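Local coordinates for protein KP6 killer toxin subunit beta (Ustilago maydis virus P6, PDB 4GVB) that forms part of a secreted viral antifungal toxin that kills sensitive fungal cells, acting together with its non-covalently associated alpha subunit, at residues Gly58-Tyr61 against Gln62-Arg66. Numbering follows the deposited sequence.
Sequences GQFY and QACLR
With chi1 of Phe-60 at -159°, its CG lies roughly opposite the backbone N and the ring leans along the helix toward Cys-64, one turn on, whose SG is set beside its own backbone N. The two meet in a sulfur-aromatic contact: SG stands 3.3 Å from CE2 of Phe-60, approaching the ring obliquely. A flat, apolar ring suits this buried side of helix 57-67, where Phe-60 meets the ring of Phe-55 and packs on Cys-9 and Cys-11 of strand 7-13, while the single methyl of Ala-63 meets Ala-28 of helix 22-29, consistent with close packing of the two helices there.

Tyr-61 and Leu-65, a more exposed pair, repeat the four-residue spacing. The Tyr-61 ring, which also touches Thr-72 of strand 70-76, takes CG of Leu-65 against the rim of one face. CD1 of Leu-65 reaches CE1 of the ring at 3.3 Å and also lies near the hydroxyl end.

Alpha-helical backbone bonds underlie both pairs. Cys-64 N donates to Phe-60 O at 2.8 Å, nearly straight, and Leu-65 N donates to Tyr-61 O. Gln-59 O accepts from Ala-63 N, and Gly-58 O from Gln-62 N in the longest of the four bonds, 3.3 Å.

Since Cys-64 is disulfide-bonded to Cys-11, the sulfur beside Phe-60 carries no S-H proton: its contact with the ring is dispersive and electrostatic, through polarisable sulfur, and not an S-H...pi bond. Covalent linkage and aromatic packing together join this helix to strand 7-13.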
loop_
_atom_site.group_PDB
_atom_site.type_symbol
_atom_site.label_atom_id
_atom_site.label_comp_id
_atom_site.label_asym_id
_atom_site.label_seq_id
_atom_site.Cartn_x
_atom_site.Cartn_y
_atom_site.Cartn_z
ATOM N N GLY B 58 -12.300 3.344 -12.186
ATOM C CA GLY B 58 -12.673 3.933 -10.912
ATOM C C GLY B 58 -12.256 3.098 -9.711
ATOM O O GLY B 58 -11.798 3.628 -8.700
ATOM N N GLN B 59 -12.434 1.785 -9.818
ATOM C CA GLN B 59 -12.007 0.858 -8.775
ATOM C C GLN B 59 -10.501 0.935 -8.546
ATOM O O GLN B 59 -10.034 0.968 -7.402
ATOM C CB GLN B 59 -12.397 -0.574 -9.148
ATOM C CG GLN B 59 -13.908 -0.828 -9.204
ATOM C CD GLN B 59 -14.240 -2.212 -9.733
ATOM O OE1 GLN B 59 -13.576 -2.719 -10.643
ATOM N NE2 GLN B 59 -15.268 -2.835 -9.163
ATOM N N PHE B 60 -9.738 0.954 -9.634
ATOM C CA PHE B 60 -8.286 1.006 -9.532
ATOM C C PHE B 60 -7.807 2.286 -8.878
ATOM O O PHE B 60 -6.842 2.267 -8.109
ATOM C CB PHE B 60 -7.613 0.840 -10.891
ATOM C CG PHE B 60 -6.190 0.395 -10.789
ATOM C CD1 PHE B 60 -5.897 -0.925 -10.526
ATOM C CD2 PHE B 60 -5.145 1.302 -10.910
ATOM C CE1 PHE B 60 -4.590 -1.351 -10.410
ATOM C CE2 PHE B 60 -3.841 0.880 -10.797
ATOM C CZ PHE B 60 -3.565 -0.453 -10.547
ATOM N N TYR B 61 -8.468 3.397 -9.194
ATOM C CA TYR B 61 -8.153 4.682 -8.576
ATOM C C TYR B 61 -8.269 4.604 -7.056
ATOM O O TYR B 61 -7.412 5.104 -6.325
ATOM C CB TYR B 61 -9.075 5.789 -9.117
ATOM C CG TYR B 61 -8.803 7.160 -8.535
ATOM C CD1 TYR B 61 -9.544 7.645 -7.462
ATOM C CD2 TYR B 61 -7.798 7.966 -9.058
ATOM C CE1 TYR B 61 -9.290 8.903 -6.932
ATOM C CE2 TYR B 61 -7.535 9.216 -8.533
ATOM C CZ TYR B 61 -8.281 9.679 -7.466
ATOM O OH TYR B 61 -8.016 10.924 -6.944
ATOM N N GLN B 62 -9.354 4.009 -6.583
ATOM C CA GLN B 62 -9.542 3.828 -5.145
ATOM C C GLN B 62 -8.409 2.957 -4.593
ATOM O O GLN B 62 -7.853 3.241 -3.527
ATOM C CB GLN B 62 -10.891 3.169 -4.864
ATOM C CG GLN B 62 -11.158 2.930 -3.386
ATOM C CD GLN B 62 -12.589 2.498 -3.103
ATOM O OE1 GLN B 62 -13.420 2.414 -4.013
ATOM N NE2 GLN B 62 -12.884 2.225 -1.836
ATOM N N ALA B 63 -8.070 1.900 -5.334
ATOM C CA ALA B 63 -6.990 0.983 -4.946
ATOM C C ALA B 63 -5.650 1.704 -4.763
ATOM O O ALA B 63 -4.979 1.550 -3.738
ATOM C CB ALA B 63 -6.855 -0.151 -5.959
ATOM N N CYS B 64 -5.266 2.499 -5.756
ATOM C CA CYS B 64 -4.027 3.267 -5.677
ATOM C C CYS B 64 -4.016 4.154 -4.435
ATOM O O CYS B 64 -3.025 4.212 -3.718
ATOM C CB CYS B 64 -3.825 4.130 -6.929
ATOM S SG CYS B 64 -3.545 3.178 -8.451
ATOM N N LEU B 65 -5.129 4.835 -4.187
ATOM C CA LEU B 65 -5.212 5.800 -3.100
ATOM C C LEU B 65 -5.178 5.151 -1.718
ATOM O O LEU B 65 -4.875 5.811 -0.731
ATOM C CB LEU B 65 -6.458 6.671 -3.245
ATOM C CG LEU B 65 -6.331 7.910 -4.128
ATOM C CD1 LEU B 65 -7.641 8.675 -4.096
ATOM C CD2 LEU B 65 -5.181 8.804 -3.655
ATOM N N ARG B 66 -5.502 3.870 -1.649
ATOM C CA ARG B 66 -5.380 3.141 -0.392
ATOM C C ARG B 66 -3.919 2.915 -0.006
ATOM O O ARG B 66 -3.605 2.693 1.172
ATOM C CB ARG B 66 -6.131 1.817 -0.469
ATOM C CG ARG B 66 -7.610 1.976 -0.160
ATOM C CD ARG B 66 -8.457 1.251 -1.163
ATOM N NE ARG B 66 -8.391 -0.196 -0.977
ATOM C CZ ARG B 66 -9.390 -0.927 -0.496
ATOM N NH1 ARG B 66 -10.531 -0.345 -0.159
ATOM N NH2 ARG B 66 -9.252 -2.238 -0.361
#